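PDB 4LPQ: ErfK/YbiS/YcfS/YnhG family protein from Xylanimonas cellulosilytica, which probably cross-links peptidoglycan as an L,D-transpeptidase, pairing a putative peptidoglycan-binding domain with a YkuD-type catalytic domain in cell-wall synthesis. Local coordinates for residues A7-Q12 against P18-L23; Q25-L30 against Q46-A51; I90-Q95 against A128-G133; R107-S112 against N186-W191. One frame throughout, in Å; residues are numbered along the deposited sequence. Where two conformers were deposited one is given.

Interaction 1: residues A7-Q12 against P18-L23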
loop_
_atom_site.group_PDB
_atom_site.type_symbol
_atom_site.label_atom_id
_atom_site.label_comp_id
_atom_site.label_asym_id
_atom_site.label_seq_id
_atom_site.Cartn_x
_atom_site.Cartn_y
_atom_site.Cartn_z
ATOM N N ALA A 7 17.497 -10.044 25.344
ATOM C CA ALA A 7 16.056 -10.264 25.340
ATOM C C ALA A 7 15.765 -10.553 23.937
ATOM O O ALA A 7 16.663 -10.565 23.115
ATOM C CB ALA A 7 15.251 -9.087 25.806
ATOM N N PRO A 8 14.420 -10.807 23.712
ATOM C CA PRO A 8 14.170 -11.254 22.366
ATOM C C PRO A 8 14.408 -10.139 21.387
ATOM O O PRO A 8 14.535 -9.008 21.734
ATOM C CB PRO A 8 12.719 -11.670 22.384
ATOM C CG PRO A 8 12.087 -10.783 23.341
ATOM C CD PRO A 8 13.055 -10.760 24.440
ATOM N N GLN A 9 14.497 -10.532 20.155
ATOM C CA GLN A 9 14.519 -9.618 19.064
ATOM C C GLN A 9 13.092 -9.325 18.761
ATOM O O GLN A 9 12.268 -10.203 18.682
ATOM C CB GLN A 9 15.129 -10.261 17.820
ATOM C CG GLN A 9 14.866 -9.429 16.546
ATOM C CD GLN A 9 15.300 -10.060 15.258
ATOM O OE1 GLN A 9 14.555 -10.779 14.647
ATOM N NE2 GLN A 9 16.535 -9.819 14.880
ATOM N N TYR A 10 12.819 -8.073 18.521
ATOM C CA TYR A 10 11.599 -7.737 17.887
ATOM C C TYR A 10 11.971 -7.391 16.450
ATOM O O TYR A 10 12.736 -6.502 16.253
ATOM C CB TYR A 10 10.952 -6.580 18.623
ATOM C CG TYR A 10 10.723 -6.863 20.105
ATOM C CD1 TYR A 10 9.883 -7.865 20.512
ATOM C CD2 TYR A 10 11.375 -6.176 21.062
ATOM C CE1 TYR A 10 9.679 -8.127 21.847
ATOM C CE2 TYR A 10 11.188 -6.448 22.399
ATOM C CZ TYR A 10 10.316 -7.405 22.767
ATOM O OH TYR A 10 10.143 -7.679 24.082
ATOM N N PRO A 11 11.461 -8.117 15.472
ATOM C CA PRO A 11 11.830 -7.789 14.090
ATOM C C PRO A 11 11.531 -6.346 13.724
ATOM O O PRO A 11 10.460 -5.839 14.020
ATOM C CB PRO A 11 10.982 -8.733 13.270
ATOM C CG PRO A 11 10.843 -9.884 14.183
ATOM C CD PRO A 11 10.737 -9.339 15.572
ATOM N N GLN A 12 12.531 -5.656 13.157
ATOM C CA GLN A 12 12.415 -4.286 12.741
ATOM C C GLN A 12 13.415 -4.038 11.624
ATOM O O GLN A 12 14.259 -4.877 11.357
ATOM C CB GLN A 12 12.692 -3.359 13.924
ATOM C CG GLN A 12 14.050 -3.518 14.637
ATOM C CD GLN A 12 14.126 -2.672 15.859
ATOM O OE1 GLN A 12 13.817 -3.097 16.983
ATOM N NE2 GLN A 12 14.440 -1.436 15.644
ATOM N N PRO A 18 16.203 -15.899 11.717
ATOM C CA PRO A 18 15.098 -16.804 11.610
ATOM C C PRO A 18 13.789 -16.113 11.941
ATOM O O PRO A 18 12.758 -16.481 11.353
ATOM C CB PRO A 18 15.438 -17.905 12.572
ATOM C CG PRO A 18 16.545 -17.443 13.401
ATOM C CD PRO A 18 17.253 -16.452 12.593
ATOM N N GLU A 19 13.766 -15.253 12.939
ATOM C CA GLU A 19 12.497 -14.599 13.273
ATOM C C GLU A 19 12.033 -13.646 12.157
ATOM O O GLU A 19 10.832 -13.495 11.946
ATOM C CB GLU A 19 12.536 -13.978 14.645
ATOM C CG GLU A 19 12.665 -15.140 15.671
ATOM C CD GLU A 19 11.581 -16.354 15.429
ATOM O OE1 GLU A 19 10.341 -15.948 15.539
ATOM O OE2 GLU A 19 11.965 -17.631 15.149
ATOM N N VAL A 20 12.992 -13.025 11.472
ATOM C CA VAL A 20 12.636 -12.208 10.331
ATOM C C VAL A 20 12.072 -13.096 9.214
ATOM O O VAL A 20 11.069 -12.769 8.578
ATOM C CB VAL A 20 13.802 -11.405 9.827
ATOM C CG1 VAL A 20 13.470 -10.682 8.535
ATOM C CG2 VAL A 20 14.251 -10.430 10.868
ATOM N N LEU A 21 12.742 -14.200 8.926
ATOM C CA LEU A 21 12.287 -15.131 7.918
ATOM C C LEU A 21 10.815 -15.576 8.165
ATOM O O LEU A 21 9.958 -15.553 7.285
ATOM C CB LEU A 21 13.226 -16.334 7.804
ATOM C CG LEU A 21 12.781 -17.379 6.747
ATOM C CD1 LEU A 21 12.980 -16.807 5.472
ATOM C CD2 LEU A 21 13.721 -18.544 6.831
ATOM N N ALA A 22 10.553 -15.934 9.437
ATOM C CA ALA A 22 9.221 -16.347 9.832
ATOM C C ALA A 22 8.189 -15.250 9.674
ATOM O O ALA A 22 7.095 -15.512 9.148
ATOM C CB ALA A 22 9.261 -16.840 11.274
ATOM N N LEU A 23 8.560 -14.027 10.007
ATOM C CA LEU A 23 7.687 -12.907 9.798
ATOM C C LEU A 23 7.383 -12.708 8.317
ATOM O O LEU A 23 6.215 -12.509 7.951
ATOM C CB LEU A 23 8.410 -11.674 10.330
ATOM C CG LEU A 23 7.776 -10.331 9.922
ATOM C CD1 LEU A 23 6.400 -10.105 10.597
ATOM C CD2 LEU A 23 8.754 -9.186 10.348
HETATM O O HOH W 1 15.802 -13.363 14.008
#
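P11 and V20 mark the closest backbone approach here, their CA atoms 5.9 Å apart, where the irregular segment 7-12 runs past the first turns of helix 18-30. Helix 18-30 belongs to the putative peptidoglycan-binding domain, and the irregular segment before it folds back along the helix. Backbone bonding between P11 and V64 ties the segment also to the loop before helix 66-74.

P11 supplies the apolar half of the contact. Its ring carbon CB meets L23 CD2 at 3.7 Å, while V20 CG2 stands farther off, 4.4 Å from the same CB. All three residues are buried, and L23 also reaches L72 on helix 66-74, so P11 packs beside the place where helices 18-30 and 66-74 meet.

Q9 forms the polar, outer half. With CG anti to the backbone N (chi1 166°) and an extended chain beyond it, its amide reaches across to the helix. Q9 OE1 lies 3.8 Å from both E19 CB and V20 CG2; the E19 chain bends at chi2 and carries its carboxylate away. A weak hydrogen bond from Q9 NE2 to T16 O also holds the amide. One water completes the link at the helix start, donating to Q9 OE1 at 2.9 Å and accepting from the backbone E19 N at 3.0 Å.

Interaction 2: residues Q25-L30 against Q46-A51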
loop_
_atom_site.group_PDB
_atom_site.type_symbol
_atom_site.label_atom_id
_atom_site.label_comp_id
_atom_site.label_asym_id
_atom_site.label_seq_id
_atom_site.Cartn_x
_atom_site.Cartn_y
_atom_site.Cartn_z
ATOM N N GLN A 25 7.494 -14.843 5.890
ATOM C CA GLN A 25 6.644 -15.888 5.393
ATOM C C GLN A 25 5.197 -15.766 5.855
ATOM O O GLN A 25 4.253 -16.040 5.105
ATOM C CB GLN A 25 7.221 -17.252 5.692
ATOM C CG GLN A 25 6.570 -18.315 4.882
ATOM C CD GLN A 25 6.707 -18.180 3.385
ATOM O OE1 GLN A 25 7.807 -18.103 2.801
ATOM N NE2 GLN A 25 5.545 -18.137 2.735
ATOM N N ARG A 26 4.996 -15.365 7.108
ATOM C CA ARG A 26 3.665 -15.187 7.609
ATOM C C ARG A 26 2.899 -14.034 6.902
ATOM O O ARG A 26 1.735 -14.201 6.496
ATOM C CB ARG A 26 3.733 -14.920 9.105
ATOM C CG ARG A 26 2.408 -14.705 9.783
ATOM C CD ARG A 26 1.511 -15.931 9.624
ATOM N NE ARG A 26 0.391 -15.818 10.521
ATOM C CZ ARG A 26 -0.716 -16.554 10.442
ATOM N NH1 ARG A 26 -0.855 -17.444 9.453
ATOM N NH2 ARG A 26 -1.720 -16.429 11.301
ATOM N N LEU A 27 3.610 -12.915 6.689
ATOM C CA LEU A 27 3.058 -11.841 5.904
ATOM C C LEU A 27 2.654 -12.301 4.519
ATOM O O LEU A 27 1.545 -12.007 4.038
ATOM C CB LEU A 27 4.035 -10.673 5.828
ATOM C CG LEU A 27 4.251 -9.921 7.139
ATOM C CD1 LEU A 27 5.468 -9.075 7.055
ATOM C CD2 LEU A 27 3.027 -9.070 7.498
HETATM N N MSE A 28 3.577 -13.040 3.902
HETATM C CA MSE A 28 3.291 -13.560 2.539
HETATM C C MSE A 28 2.038 -14.413 2.573
HETATM O O MSE A 28 1.137 -14.292 1.700
HETATM C CB MSE A 28 4.516 -14.312 2.041
HETATM C CG MSE A 28 4.399 -14.616 0.530
HETATM SE SE MSE A 28 5.874 -15.648 -0.150
HETATM C CE MSE A 28 7.316 -14.437 0.327
ATOM N N ASP A 29 1.987 -15.346 3.538
ATOM C CA ASP A 29 0.851 -16.270 3.648
ATOM C C ASP A 29 -0.474 -15.559 3.825
ATOM O O ASP A 29 -1.546 -16.001 3.321
ATOM C CB ASP A 29 1.056 -17.259 4.812
ATOM C CG ASP A 29 2.238 -18.218 4.599
ATOM O OD1 ASP A 29 2.722 -18.410 3.470
ATOM O OD2 ASP A 29 2.559 -18.877 5.642
ATOM N N LEU A 30 -0.471 -14.456 4.576
ATOM C CA LEU A 30 -1.655 -13.701 4.859
ATOM C C LEU A 30 -2.025 -12.714 3.762
ATOM O O LEU A 30 -3.079 -12.047 3.894
ATOM C CB LEU A 30 -1.509 -12.979 6.183
ATOM C CG LEU A 30 -1.449 -13.826 7.444
ATOM C CD1 LEU A 30 -1.137 -12.914 8.640
ATOM C CD2 LEU A 30 -2.729 -14.551 7.662
ATOM N N GLN A 46 9.726 -3.724 5.061
ATOM C CA GLN A 46 9.132 -2.585 5.737
ATOM C C GLN A 46 7.785 -2.249 5.194
ATOM O O GLN A 46 6.844 -1.940 5.958
ATOM C CB GLN A 46 10.095 -1.381 5.661
ATOM C CG GLN A 46 9.623 -0.163 6.408
ATOM C CD GLN A 46 9.766 -0.431 7.834
ATOM O OE1 GLN A 46 10.710 -0.044 8.436
ATOM N NE2 GLN A 46 8.773 -1.090 8.407
ATOM N N GLN A 47 7.641 -2.217 3.885
ATOM C CA GLN A 47 6.356 -1.911 3.275
ATOM C C GLN A 47 5.272 -2.895 3.757
ATOM O O GLN A 47 4.168 -2.498 4.073
ATOM C CB GLN A 47 6.440 -1.922 1.748
ATOM C CG GLN A 47 7.281 -0.794 1.157
ATOM C CD GLN A 47 6.586 0.534 1.341
ATOM O OE1 GLN A 47 7.183 1.482 2.044
ATOM N NE2 GLN A 47 5.477 0.678 0.801
ATOM N N ALA A 48 5.652 -4.167 3.806
ATOM C CA ALA A 48 4.669 -5.182 4.223
ATOM C C ALA A 48 4.291 -5.081 5.683
ATOM O O ALA A 48 3.142 -5.237 6.075
ATOM C CB ALA A 48 5.187 -6.579 3.925
ATOM N N VAL A 49 5.314 -4.829 6.557
ATOM C CA VAL A 49 5.007 -4.610 7.977
ATOM C C VAL A 49 4.115 -3.424 8.235
ATOM O O VAL A 49 3.200 -3.474 9.033
ATOM C CB VAL A 49 6.295 -4.574 8.843
ATOM C CG1 VAL A 49 6.018 -4.254 10.302
ATOM C CG2 VAL A 49 7.037 -5.915 8.758
ATOM N N TRP A 50 4.428 -2.317 7.565
ATOM C CA TRP A 50 3.588 -1.125 7.679
ATOM C C TRP A 50 2.182 -1.426 7.219
ATOM O O TRP A 50 1.221 -1.040 7.845
ATOM C CB TRP A 50 4.179 -0.001 6.904
ATOM C CG TRP A 50 5.376 0.681 7.548
ATOM C CD1 TRP A 50 5.775 0.628 8.845
ATOM C CD2 TRP A 50 6.304 1.553 6.904
ATOM N NE1 TRP A 50 6.864 1.440 9.068
ATOM C CE2 TRP A 50 7.237 2.034 7.896
ATOM C CE3 TRP A 50 6.437 2.008 5.618
ATOM C CZ2 TRP A 50 8.277 2.878 7.582
ATOM C CZ3 TRP A 50 7.454 2.868 5.292
ATOM C CH2 TRP A 50 8.354 3.301 6.264
ATOM N N ALA A 51 2.031 -2.168 6.090
ATOM C CA ALA A 51 0.682 -2.538 5.640
ATOM C C ALA A 51 -0.041 -3.330 6.681
ATOM O O ALA A 51 -1.229 -3.171 6.901
ATOM C CB ALA A 51 0.779 -3.307 4.383
#
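L27 and A48 bring the two helical segments nearest each other, with 7.1 Å between their CA atoms. The interface is small, 113 Å² summed over both sides, and rests on the branched end of one leucine. L27 has CG beside its backbone N (chi1 -69°) and CD1 directed at the facing helix. There CD1 meets two methyls on successive residues, A48 CB at 4.0 Å and V49 CG2 at 3.9 Å. Its other branch, CD2, comes within 4.1 Å of A48 O, so the leucine fork reaches both side-chain and backbone atoms of that turn. The L27 and V49 side chains meet at a slant.

These are helices 18-30 and 43-56 of the putative peptidoglycan-binding domain, and all three touching residues are buried in its helical core. V49 also packs on Y41 in the preceding loop. Away from this interface, Q25 NE2 donates to D29 OD1 at 2.9 Å with an N-H...O angle of 156°, one turn along the same helix. The donor meets OD1 from above the carboxylate plane, while D29 OD1 lies almost within the Q25 amide plane.

Interaction 3: residues I90-Q95 against A128-G133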
loop_
_atom_site.group_PDB
_atom_site.type_symbol
_atom_site.label_atom_id
_atom_site.label_comp_id
_atom_site.label_asym_id
_atom_site.label_seq_id
_atom_site.Cartn_x
_atom_site.Cartn_y
_atom_site.Cartn_z
ATOM N N ILE A 90 -9.315 1.257 -1.691
ATOM C CA ILE A 90 -8.329 2.039 -1.002
ATOM C C ILE A 90 -9.000 2.593 0.248
ATOM O O ILE A 90 -9.947 3.371 0.224
ATOM C CB ILE A 90 -7.819 3.167 -1.941
ATOM C CG1 ILE A 90 -7.168 2.533 -3.219
ATOM C CG2 ILE A 90 -6.823 4.013 -1.162
ATOM C CD1 ILE A 90 -6.918 3.404 -4.368
ATOM N N ASP A 91 -8.478 2.101 1.389
ATOM C CA ASP A 91 -8.903 2.493 2.715
ATOM C C ASP A 91 -8.109 3.662 3.150
ATOM O O ASP A 91 -6.931 3.513 3.510
ATOM C CB ASP A 91 -8.831 1.285 3.674
ATOM C CG ASP A 91 -9.358 1.598 5.054
ATOM O OD1 ASP A 91 -9.310 2.783 5.494
ATOM O OD2 ASP A 91 -9.811 0.613 5.700
ATOM N N LEU A 92 -8.676 4.861 3.055
ATOM C CA LEU A 92 -7.952 6.097 3.349
ATOM C C LEU A 92 -7.594 6.255 4.796
ATOM O O LEU A 92 -6.527 6.783 5.115
ATOM C CB LEU A 92 -8.690 7.303 2.799
ATOM C CG LEU A 92 -8.906 7.313 1.276
ATOM C CD1 LEU A 92 -9.819 8.427 0.902
ATOM C CD2 LEU A 92 -7.534 7.374 0.565
ATOM N N ASP A 93 -8.438 5.775 5.724
ATOM C CA ASP A 93 -8.116 5.844 7.131
ATOM C C ASP A 93 -6.922 4.958 7.487
ATOM O O ASP A 93 -6.017 5.346 8.257
ATOM C CB ASP A 93 -9.302 5.453 7.997
ATOM C CG ASP A 93 -10.411 6.505 7.989
ATOM O OD1 ASP A 93 -10.294 7.599 7.373
ATOM O OD2 ASP A 93 -11.449 6.160 8.578
ATOM N N LYS A 94 -6.892 3.759 6.954
ATOM C CA LYS A 94 -5.816 2.814 7.206
ATOM C C LYS A 94 -4.612 2.982 6.296
ATOM O O LYS A 94 -3.524 2.471 6.577
ATOM C CB LYS A 94 -6.312 1.364 7.170
ATOM C CG LYS A 94 -7.308 1.067 8.267
ATOM C CD LYS A 94 -7.693 -0.407 8.306
ATOM C CE LYS A 94 -8.513 -0.754 9.558
ATOM N NZ LYS A 94 -8.842 -2.202 9.635
ATOM N N GLN A 95 -4.769 3.720 5.196
ATOM C CA GLN A 95 -3.700 3.954 4.249
ATOM C C GLN A 95 -3.171 2.638 3.648
ATOM O O GLN A 95 -1.951 2.388 3.565
ATOM C CB GLN A 95 -2.590 4.796 4.866
ATOM C CG GLN A 95 -3.019 6.240 5.217
ATOM C CD GLN A 95 -3.050 7.100 3.975
ATOM O OE1 GLN A 95 -2.012 7.402 3.382
ATOM N NE2 GLN A 95 -4.276 7.344 3.496
ATOM N N ALA A 128 -4.728 19.020 -1.255
ATOM C CA ALA A 128 -4.277 17.679 -1.511
ATOM C C ALA A 128 -5.188 16.598 -0.899
ATOM O O ALA A 128 -4.798 15.740 -0.132
ATOM C CB ALA A 128 -2.887 17.509 -1.005
ATOM N N THR A 129 -6.397 16.611 -1.313
ATOM C CA THR A 129 -7.422 15.667 -0.937
ATOM C C THR A 129 -7.455 14.523 -1.958
ATOM O O THR A 129 -7.460 14.793 -3.145
ATOM C CB THR A 129 -8.823 16.396 -0.908
ATOM O OG1 THR A 129 -8.772 17.530 -0.031
ATOM C CG2 THR A 129 -9.971 15.431 -0.503
ATOM N N THR A 130 -7.596 13.304 -1.503
ATOM C CA THR A 130 -7.894 12.172 -2.366
ATOM C C THR A 130 -9.352 11.941 -2.343
ATOM O O THR A 130 -9.938 11.855 -1.238
ATOM C CB THR A 130 -7.144 10.932 -1.837
ATOM O OG1 THR A 130 -5.711 11.192 -1.892
ATOM C CG2 THR A 130 -7.457 9.697 -2.636
ATOM N N PRO A 131 -9.977 11.834 -3.500
ATOM C CA PRO A 131 -11.407 11.730 -3.443
ATOM C C PRO A 131 -11.903 10.365 -2.991
ATOM O O PRO A 131 -11.317 9.360 -3.304
ATOM C CB PRO A 131 -11.857 11.946 -4.903
ATOM C CG PRO A 131 -10.671 11.619 -5.703
ATOM C CD PRO A 131 -9.473 11.934 -4.859
ATOM N N ARG A 132 -12.962 10.371 -2.236
ATOM C CA ARG A 132 -13.703 9.216 -1.848
ATOM C C ARG A 132 -14.784 8.963 -2.878
ATOM O O ARG A 132 -15.382 9.900 -3.444
ATOM C CB ARG A 132 -14.357 9.363 -0.476
ATOM C CG ARG A 132 -13.342 9.313 0.620
ATOM C CD ARG A 132 -13.853 9.664 2.026
ATOM N NE ARG A 132 -12.649 10.171 2.788
ATOM C CZ ARG A 132 -11.836 9.684 3.783
ATOM N NH1 ARG A 132 -11.825 8.462 4.604
ATOM N NH2 ARG A 132 -10.840 10.503 3.979
ATOM N N GLY A 133 -15.035 7.699 -3.176
ATOM C CA GLY A 133 -16.036 7.335 -4.150
ATOM C C GLY A 133 -15.731 6.124 -4.940
ATOM O O GLY A 133 -14.888 5.335 -4.585
#
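R132 NH1 is gripped by two carboxylates: it donates to D93 OD1 across this contact and forms a salt bridge with the C-terminal Y207 OXT. The contact belongs to the L,D-transpeptidase catalytic domain of the YkuD family, joining the turn after strand 86-91 to the segment leading into strand 133-140. The NH1-OD1 bond is long at 3.3 Å, with an N-H...O angle of 154°. D93 OD1 lies at the guanidinium edge, near its plane, but NH1 meets the carboxylate from above its plane.

L92 supports the guanidinium over one face: CD1 sits above its centre and lies 3.7 Å from R132 CZ. The same methyl touches R132 CG at 3.6 Å, using both the aliphatic and the flat part of the arginine. L92 CD2 turns to T130 CG2, 4.0 Å away. T130 OG1 is engaged by G180 O and G114 N, and its side chain lies about 7 Å from that of C181, the predicted nucleophile.

An Asx motif shapes the turn, with K94 N bonded to D91 OD1 at 3.0 Å. Q95 NE2 donates to L92 O at 2.8 Å, approaching a lone pair in the carbonyl plane.

Interaction 4: residues R107-S112 against N186-W191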
loop_
_atom_site.group_PDB
_atom_site.type_symbol
_atom_site.label_atom_id
_atom_site.label_comp_id
_atom_site.label_asym_id
_atom_site.label_seq_id
_atom_site.Cartn_x
_atom_site.Cartn_y
_atom_site.Cartn_z
ATOM N N ARG A 107 -4.436 -9.286 -2.094
ATOM C CA ARG A 107 -3.246 -8.672 -1.505
ATOM C C ARG A 107 -3.615 -7.415 -0.788
ATOM O O ARG A 107 -4.543 -6.677 -1.145
ATOM C CB ARG A 107 -2.108 -8.263 -2.515
ATOM C CG ARG A 107 -1.326 -9.319 -3.213
ATOM C CD ARG A 107 -0.484 -10.232 -2.333
ATOM N NE ARG A 107 0.269 -11.125 -3.205
ATOM C CZ ARG A 107 -0.253 -12.243 -3.730
ATOM N NH1 ARG A 107 -1.499 -12.612 -3.495
ATOM N NH2 ARG A 107 0.427 -12.979 -4.579
ATOM N N ILE A 108 -2.838 -7.159 0.273
ATOM C CA ILE A 108 -2.861 -5.905 0.997
ATOM C C ILE A 108 -1.533 -5.202 0.698
ATOM O O ILE A 108 -0.479 -5.818 0.938
ATOM C CB ILE A 108 -3.016 -6.090 2.526
ATOM C CG1 ILE A 108 -4.196 -6.963 2.904
ATOM C CG2 ILE A 108 -3.111 -4.691 3.173
ATOM C CD1 ILE A 108 -3.904 -8.416 3.021
ATOM N N ILE A 109 -1.601 -3.930 0.273
ATOM C CA ILE A 109 -0.435 -3.200 -0.182
ATOM C C ILE A 109 -0.337 -1.900 0.619
ATOM O O ILE A 109 -1.361 -1.172 0.718
ATOM C CB ILE A 109 -0.541 -2.977 -1.712
ATOM C CG1 ILE A 109 -0.331 -4.282 -2.445
ATOM C CG2 ILE A 109 0.457 -1.954 -2.200
ATOM C CD1 ILE A 109 -0.857 -4.301 -3.859
ATOM N N ASN A 110 0.874 -1.597 1.142
ATOM C CA ASN A 110 1.034 -0.312 1.802
ATOM C C ASN A 110 0.852 0.825 0.793
ATOM O O ASN A 110 1.369 0.818 -0.305
ATOM C CB ASN A 110 2.439 -0.260 2.382
ATOM C CG ASN A 110 2.694 0.990 3.200
ATOM O OD1 ASN A 110 1.936 1.267 4.118
ATOM N ND2 ASN A 110 3.737 1.732 2.835
ATOM N N ALA A 111 0.078 1.863 1.218
ATOM C CA ALA A 111 -0.265 2.998 0.368
ATOM C C ALA A 111 -0.071 4.317 1.108
ATOM O O ALA A 111 -0.041 4.360 2.344
ATOM C CB ALA A 111 -1.713 2.855 -0.180
ATOM N N SER A 112 0.005 5.437 0.352
ATOM C CA SER A 112 -0.023 6.728 0.924
ATOM C C SER A 112 -0.719 7.640 -0.010
ATOM O O SER A 112 -0.403 7.747 -1.187
ATOM C CB SER A 112 1.418 7.207 1.212
ATOM O OG SER A 112 1.445 8.479 1.837
ATOM N N ASN A 186 7.015 0.458 -6.247
ATOM C CA ASN A 186 7.115 0.053 -7.648
ATOM C C ASN A 186 6.841 -1.449 -7.851
ATOM O O ASN A 186 6.206 -1.818 -8.782
ATOM C CB ASN A 186 8.459 0.473 -8.215
ATOM C CG ASN A 186 8.661 1.944 -8.373
ATOM O OD1 ASN A 186 7.796 2.747 -8.256
ATOM N ND2 ASN A 186 9.895 2.258 -8.657
ATOM N N ALA A 187 7.358 -2.264 -6.906
ATOM C CA ALA A 187 7.125 -3.678 -6.970
ATOM C C ALA A 187 5.645 -4.021 -6.880
ATOM O O ALA A 187 5.148 -4.884 -7.582
ATOM C CB ALA A 187 7.934 -4.378 -5.927
ATOM N N ALA A 188 4.950 -3.376 -5.941
ATOM C CA ALA A 188 3.511 -3.601 -5.808
ATOM C C ALA A 188 2.812 -3.156 -7.104
ATOM O O ALA A 188 1.908 -3.847 -7.569
ATOM C CB ALA A 188 2.917 -2.877 -4.585
HETATM N N MSE A 189 3.218 -2.057 -7.673
HETATM C CA MSE A 189 2.581 -1.548 -8.899
HETATM C C MSE A 189 2.834 -2.580 -10.032
HETATM O O MSE A 189 1.904 -2.862 -10.791
HETATM C CB MSE A 189 3.134 -0.172 -9.258
HETATM C CG MSE A 189 2.185 0.522 -10.202
HETATM SE SE MSE A 189 0.545 1.080 -9.218
HETATM C CE MSE A 189 -0.720 1.052 -10.675
ATOM N N ASN A 190 4.031 -3.134 -10.126
ATOM C CA ASN A 190 4.335 -4.095 -11.137
ATOM C C ASN A 190 3.481 -5.338 -10.979
ATOM O O ASN A 190 2.983 -5.892 -11.975
ATOM C CB ASN A 190 5.839 -4.451 -11.148
ATOM C CG ASN A 190 6.730 -3.292 -11.547
ATOM O OD1 ASN A 190 6.331 -2.370 -12.245
ATOM N ND2 ASN A 190 7.981 -3.385 -11.105
ATOM N N TRP A 191 3.283 -5.746 -9.742
ATOM C CA TRP A 191 2.437 -6.870 -9.440
ATOM C C TRP A 191 0.990 -6.617 -9.901
ATOM O O TRP A 191 0.368 -7.477 -10.578
ATOM C CB TRP A 191 2.510 -7.299 -7.992
ATOM C CG TRP A 191 1.646 -8.458 -7.641
ATOM C CD1 TRP A 191 1.980 -9.772 -7.820
ATOM C CD2 TRP A 191 0.278 -8.439 -7.194
ATOM N NE1 TRP A 191 0.892 -10.573 -7.468
ATOM C CE2 TRP A 191 -0.162 -9.776 -7.094
ATOM C CE3 TRP A 191 -0.612 -7.420 -6.837
ATOM C CZ2 TRP A 191 -1.456 -10.106 -6.698
ATOM C CZ3 TRP A 191 -1.888 -7.729 -6.444
ATOM C CH2 TRP A 191 -2.324 -9.081 -6.342
#
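R107 CG rests over the six-membered ring of W191, 3.6 Å from its centroid and 24° off the ring normal, which identifies a CH-pi contact for the modelled conformer of R107, a side chain with a second deposited conformer. The nearest ring atom is CH2, 3.3 Å from R107 CG, and the methylene is offset toward that rim. The bend at chi2 folds the arginine so that its guanidinium continues over the indole. W191 CZ2 lies over the centre of the guanidinium face, 3.9 Å from R107 CZ, with the two planes 31° apart. Beside this pair, I109 CG2 meets A188 CB at 3.5 Å. I109 CD1 approaches W191 obliquely, 4.3 Å from CE3.

The backbones behind these groups are strand 104-110 and helix 186-196 of the YkuD-type catalytic domain, so the contact packs a helix against the mixed sheet. The axes of segments 107-110 and 186-191 pass 9.4 Å apart at 146°, closer to antiparallel than perpendicular. R107 and I109 direct their CB atoms toward the helix, where A188 and W191, three positions apart, answer them. In the next shell W191 stacks with W196 and meets F33, while I109 packs on V184 of strand 182-184, just before the helix in the chain.

Methyl groups make the buried I109-A188 seam; in this conformer R107's aliphatic chain and cationic end share one indole surface, where dispersion and ring electrostatics probably both contribute.

Interactions 1 and 2 share helix 18-30 in the putative peptidoglycan-binding domain and meet where L23 CD2 lies 4.0 Å from V49 CG2. The first combines a buried proline contact with an exposed water link; the second is wholly buried and apolar. Interactions 3 and 4 reach the same catalytic sheet and connect through a probable hydrogen bond between Q95 O and A111 N. Interaction 3 grades from buried methyls to an exposed salt bridge, while interaction 4, partly buried, runs from a buried methyl pair to an arginine laid on an indole. Interactions 2 and 4 touch across the two family regions, with A51 CB packed 3.7 Å from N110 N; interactions 1 and 3 lie on opposite sides of the chain's centre.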